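Local coordinates for protein pyruvate kinase 1 (Trypanosoma brucei brucei, PDB 4KCT) that catalyses the transfer of phosphate from phosphoenolpyruvate to ADP, giving pyruvate and ATP, and also has an intrinsic oxaloacetate decarboxylase activity, at residues 306-311 with 344-349; 362-367 with 384-389; 377-382 with 411-416. One frame throughout, in Å; residues are numbered along the deposited sequence. Where two conformers were deposited one is given.

Contact 1 (306-311 with 344-349)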
# COMPACT_ATOMS: atom_id res chain seq x y z
N ASN A 306 26.56 32.76 18.58
CA ASN A 306 26.40 33.34 17.24
C ASN A 306 24.96 33.64 16.95
O ASN A 306 24.07 32.98 17.47
CB ASN A 306 26.97 32.41 16.15
CG ASN A 306 28.42 32.01 16.41
OD1 ASN A 306 29.31 32.85 16.40
ND2 ASN A 306 28.64 30.73 16.69
N PRO A 307 24.72 34.70 16.17
CA PRO A 307 23.38 35.21 15.99
C PRO A 307 22.56 34.36 14.98
O PRO A 307 21.37 34.61 14.80
CB PRO A 307 23.62 36.64 15.43
CG PRO A 307 24.95 36.57 14.79
CD PRO A 307 25.75 35.61 15.63
N ARG A 308 23.21 33.41 14.32
CA ARG A 308 22.51 32.50 13.38
C ARG A 308 23.02 31.09 13.63
O ARG A 308 24.14 30.91 14.09
CB ARG A 308 22.82 32.90 11.92
CG ARG A 308 22.29 34.26 11.51
CD ARG A 308 22.67 34.60 10.06
NE ARG A 308 23.03 33.40 9.30
CZ ARG A 308 22.45 33.01 8.16
NH1 ARG A 308 21.47 33.74 7.63
NH2 ARG A 308 22.83 31.89 7.57
N PRO A 309 22.21 30.08 13.28
CA PRO A 309 22.61 28.69 13.53
C PRO A 309 23.42 28.15 12.33
O PRO A 309 23.46 28.79 11.28
CB PRO A 309 21.26 27.96 13.62
CG PRO A 309 20.40 28.73 12.65
CD PRO A 309 20.79 30.18 12.88
N THR A 310 24.09 27.02 12.51
CA THR A 310 24.79 26.39 11.38
C THR A 310 23.76 25.62 10.55
O THR A 310 22.62 25.41 10.98
CB THR A 310 25.86 25.39 11.85
OG1 THR A 310 25.21 24.26 12.47
CG2 THR A 310 26.83 26.05 12.89
N ARG A 311 24.17 25.15 9.38
CA ARG A 311 23.24 24.44 8.51
C ARG A 311 22.82 23.10 9.14
O ARG A 311 21.68 22.66 8.97
CB ARG A 311 23.84 24.23 7.11
CG ARG A 311 24.36 25.50 6.47
CD ARG A 311 23.26 26.55 6.31
NE ARG A 311 23.74 27.79 5.64
CZ ARG A 311 24.31 28.81 6.28
NH1 ARG A 311 24.59 28.71 7.59
NH2 ARG A 311 24.76 29.87 5.60
N VAL A 344 15.21 31.07 20.12
CA VAL A 344 13.83 30.56 20.22
C VAL A 344 13.03 30.92 18.97
O VAL A 344 12.29 30.09 18.44
CB VAL A 344 13.13 31.06 21.48
CG1 VAL A 344 11.63 30.74 21.42
CG2 VAL A 344 13.79 30.45 22.74
N GLN A 345 13.20 32.14 18.48
CA GLN A 345 12.54 32.55 17.24
C GLN A 345 12.95 31.70 16.03
O GLN A 345 12.10 31.30 15.24
CB GLN A 345 12.76 34.05 16.98
CG GLN A 345 12.02 34.95 17.97
CD GLN A 345 12.58 36.38 18.01
OE1 GLN A 345 13.29 36.78 17.11
NE2 GLN A 345 12.34 37.09 19.10
N TYR A 346 14.26 31.41 15.89
CA TYR A 346 14.71 30.49 14.82
C TYR A 346 14.09 29.13 15.00
O TYR A 346 13.64 28.51 14.03
CB TYR A 346 16.24 30.34 14.81
CG TYR A 346 16.93 31.18 13.79
CD1 TYR A 346 16.87 30.87 12.45
CD2 TYR A 346 17.64 32.33 14.18
CE1 TYR A 346 17.50 31.67 11.50
CE2 TYR A 346 18.25 33.13 13.24
CZ TYR A 346 18.22 32.77 11.91
OH TYR A 346 18.82 33.58 10.98
N MET A 347 14.13 28.62 16.23
CA MET A 347 13.61 27.28 16.50
C MET A 347 12.13 27.18 16.10
O MET A 347 11.73 26.24 15.41
CB MET A 347 13.75 26.92 17.99
CG MET A 347 13.40 25.44 18.22
SD MET A 347 14.00 24.86 19.84
CE MET A 347 15.36 23.79 19.33
N ALA A 348 11.36 28.20 16.45
CA ALA A 348 9.95 28.30 16.01
C ALA A 348 9.77 28.33 14.48
O ALA A 348 8.90 27.64 13.95
CB ALA A 348 9.26 29.51 16.65
N ARG A 349 10.59 29.11 13.77
CA ARG A 349 10.46 29.21 12.31
C ARG A 349 10.84 27.89 11.64
O ARG A 349 10.21 27.48 10.65
CB ARG A 349 11.35 30.35 11.75
CG ARG A 349 10.81 31.74 12.06
CD ARG A 349 11.43 32.84 11.18
NE ARG A 349 12.88 32.91 11.29
CZ ARG A 349 13.56 33.60 12.22
NH1 ARG A 349 14.88 33.63 12.19
NH2 ARG A 349 12.92 34.23 13.19
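Tyr346 reaches out from helix 340-356 and lays its ring across the loop residues Pro307, Arg308 and Pro309, which lead into helix 311-323. Its chi1 of -99° lies well off a staggered value, a rotation that brings the ring under the Pro309 pyrrolidine. Pro309 CD sits almost exactly over the ring centre, 3.7 Å from the centroid and 6° off the normal, a CH-pi contact in which the two rings stand roughly perpendicular. Pro309 CG leans toward one side of the same face, 4.1 Å from Tyr346 CD1. On the opposite face, Arg349 of the same helix folds back until its NH1 lies 3.2 Å above the plane, so the phenol is sandwiched between a proline methylene and a guanidinium nitrogen. The far end of the ring meets Arg308: Tyr346 OH approaches the aliphatic part of that side chain, 3.6 Å from Arg308 CG. Arg308 is extended at chi2, but a kink at chi3 leaves its guanidinium oblique to the hydroxyl, its plane 77° from the ring; NH2 bonds Gly267 O of the second subunit. Pro307 contributes its carbonyl, whose O is 3.8 Å from Tyr346 CE2. Behind Pro309, Leu300, Met303 and Val314 complete an apolar bed. Just beyond, Thr310 N-caps helix 311-323, and Arg311 bonds Arg263 O and Gly264 O of the second subunit, residues that line the pyruvate pocket. The contact therefore joins the loop leading into helix 311-323 to helix 340-356, on the outside of the TIM barrel, beside a subunit interface. Its chemistry is dispersion and CH-pi attraction to an electron-rich face, which an adjacent guanidinium probably polarises, while the polar ends of Arg308 and Arg311 remain committed to the neighbouring subunit.

Contact 2 (362-367 with 384-389)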
# COMPACT_ATOMS: atom_id res chain seq x y z
N VAL A 362 -0.11 11.01 6.34
CA VAL A 362 0.77 9.84 6.50
C VAL A 362 0.96 9.39 7.93
O VAL A 362 0.82 8.20 8.21
CB VAL A 362 2.13 10.01 5.80
CG1 VAL A 362 3.09 8.90 6.25
CG2 VAL A 362 1.94 9.95 4.29
N MET A 363 1.22 10.34 8.85
CA MET A 363 1.34 9.98 10.26
C MET A 363 0.03 9.42 10.77
O MET A 363 0.01 8.41 11.48
CB MET A 363 1.80 11.16 11.14
CG MET A 363 3.30 11.44 11.12
SD MET A 363 4.16 10.30 12.20
CE MET A 363 4.29 11.28 13.71
N PHE A 364 -1.07 10.13 10.49
CA PHE A 364 -2.38 9.66 10.93
C PHE A 364 -2.59 8.19 10.58
O PHE A 364 -2.96 7.36 11.45
CB PHE A 364 -3.51 10.52 10.31
CG PHE A 364 -4.91 10.01 10.62
CD1 PHE A 364 -5.43 10.11 11.89
CD2 PHE A 364 -5.62 9.27 9.65
CE1 PHE A 364 -6.71 9.60 12.20
CE2 PHE A 364 -6.88 8.70 9.97
CZ PHE A 364 -7.44 8.92 11.23
N ASN A 365 -2.44 7.88 9.30
CA ASN A 365 -2.69 6.51 8.82
C ASN A 365 -1.72 5.49 9.41
O ASN A 365 -2.13 4.38 9.80
CB ASN A 365 -2.64 6.48 7.29
CG ASN A 365 -3.91 7.06 6.66
OD1 ASN A 365 -5.01 6.81 7.15
ND2 ASN A 365 -3.75 7.96 5.72
N SER A 366 -0.45 5.84 9.49
CA SER A 366 0.57 4.91 10.03
C SER A 366 0.33 4.62 11.50
O SER A 366 0.42 3.46 11.95
CB SER A 366 1.99 5.46 9.84
OG SER A 366 2.31 5.60 8.48
N ILE A 367 0.02 5.67 12.26
CA ILE A 367 -0.31 5.50 13.68
C ILE A 367 -1.58 4.67 13.89
O ILE A 367 -1.57 3.72 14.66
CB ILE A 367 -0.43 6.86 14.40
CG1 ILE A 367 0.95 7.54 14.46
CG2 ILE A 367 -1.02 6.69 15.82
CD1 ILE A 367 0.88 9.03 14.70
N SER A 384 -11.43 8.95 14.87
CA SER A 384 -12.37 9.26 13.81
C SER A 384 -12.67 10.76 13.73
O SER A 384 -12.97 11.28 12.67
CB SER A 384 -13.65 8.44 13.96
OG SER A 384 -13.41 7.08 13.62
N ALA A 385 -12.57 11.46 14.87
CA ALA A 385 -12.67 12.94 14.87
C ALA A 385 -11.56 13.54 14.02
O ALA A 385 -11.81 14.44 13.21
CB ALA A 385 -12.61 13.50 16.28
N VAL A 386 -10.33 13.06 14.19
CA VAL A 386 -9.21 13.55 13.38
C VAL A 386 -9.43 13.22 11.89
O VAL A 386 -9.19 14.06 11.02
CB VAL A 386 -7.83 13.01 13.87
CG1 VAL A 386 -6.73 13.36 12.86
CG2 VAL A 386 -7.49 13.58 15.23
N ALA A 387 -9.88 12.00 11.61
CA ALA A 387 -10.22 11.65 10.24
C ALA A 387 -11.22 12.64 9.63
O ALA A 387 -11.05 13.09 8.47
CB ALA A 387 -10.73 10.21 10.14
N SER A 388 -12.29 12.95 10.37
CA SER A 388 -13.30 13.86 9.86
C SER A 388 -12.74 15.27 9.63
O SER A 388 -13.11 15.92 8.66
CB SER A 388 -14.56 13.89 10.76
OG SER A 388 -14.30 14.43 12.05
N ALA A 389 -11.77 15.69 10.46
CA ALA A 389 -11.09 16.98 10.26
C ALA A 389 -10.34 17.03 8.94
O ALA A 389 -10.39 18.03 8.19
CB ALA A 389 -10.13 17.26 11.43
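Phe364, in the first turn of helix 362-369, bridges to Val386 and Ala387 of helix 377-392 and carries the whole contact from its side. At Phe364 the side chain points at the other helix: with CG anti to the backbone N (chi1 174°), the ring is thrown outward and spans the gap between backbones whose nearest CA atoms, those of Phe364 and Ala387, are 8.1 Å apart. The ring divides its contacts between two neighbours. Its CD1 meets a single methyl, Val386 CG1, at 3.6 Å, and the para carbon CZ rests 3.7 Å from Ala387 CB. Both approaches are oblique, and the phenyl and the valine run antiparallel, side by side. Val386 offers CG1 because that methyl is anti to its own backbone N (chi1 171°). Further along, Ile367 touches Leu4 of the second subunit.

On the partner helix, the side facing away from Phe364 covers the sheet of the C-terminal alpha/beta domain, with Ala385 on Met397 and Val478. There, in one of its two conformers, Ser388 OG donates to Ala385 O at 2.7 Å, which turns the hydroxyl back onto its own helix; Ala389 N reaches the same oxygen from the same face. Between the two helices, the small Ala387 allows the aromatic ring to come close, and the joint between these two segments is apolar, resting on van der Waals contact without directional bonds.

Contact 3 (377-382 with 411-416)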
# COMPACT_ATOMS: atom_id res chain seq x y z
N PRO A 377 -13.68 2.96 23.26
CA PRO A 377 -14.57 3.90 22.57
C PRO A 377 -13.98 5.29 22.45
O PRO A 377 -14.12 5.92 21.42
CB PRO A 377 -15.85 3.91 23.43
CG PRO A 377 -15.72 2.78 24.41
CD PRO A 377 -14.31 2.26 24.40
N GLU A 378 -13.33 5.80 23.50
CA GLU A 378 -12.80 7.16 23.42
C GLU A 378 -11.69 7.29 22.36
O GLU A 378 -11.57 8.32 21.71
CB GLU A 378 -12.33 7.70 24.79
CG GLU A 378 -11.19 6.92 25.39
CD GLU A 378 -11.68 5.82 26.32
OE1 GLU A 378 -11.08 5.65 27.40
OE2 GLU A 378 -12.71 5.17 26.02
N GLU A 379 -10.94 6.22 22.15
CA GLU A 379 -9.90 6.29 21.14
C GLU A 379 -10.43 6.17 19.71
O GLU A 379 -9.99 6.92 18.83
CB GLU A 379 -8.78 5.28 21.39
CG GLU A 379 -7.64 5.48 20.40
CD GLU A 379 -6.30 4.95 20.91
OE1 GLU A 379 -6.28 4.21 21.92
OE2 GLU A 379 -5.28 5.18 20.23
N ALA A 380 -11.40 5.28 19.48
CA ALA A 380 -12.19 5.32 18.24
C ALA A 380 -12.80 6.70 17.96
O ALA A 380 -12.74 7.22 16.83
CB ALA A 380 -13.25 4.25 18.25
N VAL A 381 -13.37 7.31 19.00
CA VAL A 381 -13.96 8.65 18.83
C VAL A 381 -12.88 9.69 18.43
O VAL A 381 -13.05 10.48 17.48
CB VAL A 381 -14.74 9.10 20.10
CG1 VAL A 381 -15.02 10.61 20.08
CG2 VAL A 381 -16.07 8.30 20.21
N CYS A 382 -11.77 9.71 19.17
CA CYS A 382 -10.72 10.68 18.88
C CYS A 382 -10.07 10.46 17.52
O CYS A 382 -9.80 11.43 16.78
CB CYS A 382 -9.69 10.75 20.03
SG CYS A 382 -10.43 11.44 21.57
N SER A 411 -4.29 14.57 19.85
CA SER A 411 -2.94 14.88 19.34
C SER A 411 -2.18 13.64 18.86
O SER A 411 -1.39 13.70 17.92
CB SER A 411 -2.11 15.62 20.42
OG SER A 411 -0.83 16.01 19.89
N LYS A 412 -2.47 12.50 19.49
CA LYS A 412 -1.81 11.25 19.10
C LYS A 412 -2.01 11.00 17.58
O LYS A 412 -1.13 10.44 16.91
CB LYS A 412 -2.40 10.09 19.91
CG LYS A 412 -2.08 8.72 19.37
CD LYS A 412 -2.65 7.63 20.30
CE LYS A 412 -2.21 6.24 19.82
NZ LYS A 412 -2.70 5.17 20.73
N TYR A 413 -3.17 11.40 17.06
CA TYR A 413 -3.50 11.12 15.64
C TYR A 413 -3.09 12.24 14.70
O TYR A 413 -3.26 12.14 13.48
CB TYR A 413 -4.99 10.75 15.48
CG TYR A 413 -5.27 9.37 16.03
CD1 TYR A 413 -4.88 8.22 15.29
CD2 TYR A 413 -5.57 9.19 17.38
CE1 TYR A 413 -5.02 6.94 15.83
CE2 TYR A 413 -5.64 7.92 17.94
CZ TYR A 413 -5.34 6.80 17.16
OH TYR A 413 -5.37 5.54 17.72
N ARG A 414 -2.36 13.22 15.24
CA ARG A 414 -1.59 14.15 14.41
C ARG A 414 -2.48 14.89 13.37
O ARG A 414 -2.23 14.83 12.17
CB ARG A 414 -0.46 13.39 13.69
CG ARG A 414 0.65 12.84 14.62
CD ARG A 414 0.92 13.77 15.78
NE ARG A 414 2.28 13.64 16.35
CZ ARG A 414 2.57 13.85 17.64
NH1 ARG A 414 3.85 13.90 18.04
NH2 ARG A 414 1.60 14.16 18.51
N PRO A 415 -3.54 15.57 13.83
CA PRO A 415 -4.24 16.45 12.90
C PRO A 415 -3.31 17.54 12.35
O PRO A 415 -2.24 17.81 12.94
CB PRO A 415 -5.35 17.08 13.77
CG PRO A 415 -4.82 17.03 15.17
CD PRO A 415 -4.03 15.72 15.22
N ASN A 416 -3.71 18.21 11.26
CA ASN A 416 -2.87 19.28 10.71
C ASN A 416 -3.33 20.67 11.19
O ASN A 416 -2.86 21.68 10.69
CB ASN A 416 -2.80 19.21 9.19
CG ASN A 416 -4.13 19.49 8.54
OD1 ASN A 416 -5.06 19.94 9.21
ND2 ASN A 416 -4.19 19.36 7.20
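Glu379 OE2 takes two bonds at once from the neighbouring residues Lys412 and Tyr413. Lys412 NZ meets it at 2.6 Å as a salt bridge, on the syn side and 18° out of the carboxylate plane; Tyr413 OH donates to the same oxygen on the anti side over a short 2.5 Å. OE2 lies at the phenol's edge, near the ring plane, while carboxylate and ring are turned 70° apart. Glu379 CG also touches the hydroxyl, 3.5 Å from Tyr413 OH. The lysine reaches this far because every torsion is close to trans, and it crosses the glutamate at about a right angle.

In the second shell, Gln371 OE1 accepts from Lys412 NZ, and Gln371 also packs on Glu379 and Tyr413. Ile367, Ser383 and Val386 flank the Tyr413 ring. Past it, Arg414 NH2 folds back to Ser411 O at 3.1 Å and forms a salt bridge to Asp326. With two donors on one oxygen, one of them an ammonium, Glu379 is probably held as a carboxylate, and the charged pair ties helix 377-392 to residues 412-413 of the C-terminal domain.

In the fold
Along the chain, contact 1 closes before the other two open, whereas contacts 2 and 3 interleave and both use helix 377-392. Contact 1 belongs to the TIM barrel; its centre lies about 31 Å from that of contact 2 and about 32 Å from that of contact 3. Helices 340-356 and 362-369 follow one another, leading from the barrel to the alpha/beta domain. Contacts 2 and 3 have centres about 7 Å apart and touch: Phe364 CD1 lies 3.4 Å from Tyr413 O, so the ring packs against the backbone of the residue whose hydroxyl binds Glu379. Contacts 1 and 2 touch the second subunit, and contacts 2 and 3 the third, bordering two interfaces of the tetramer.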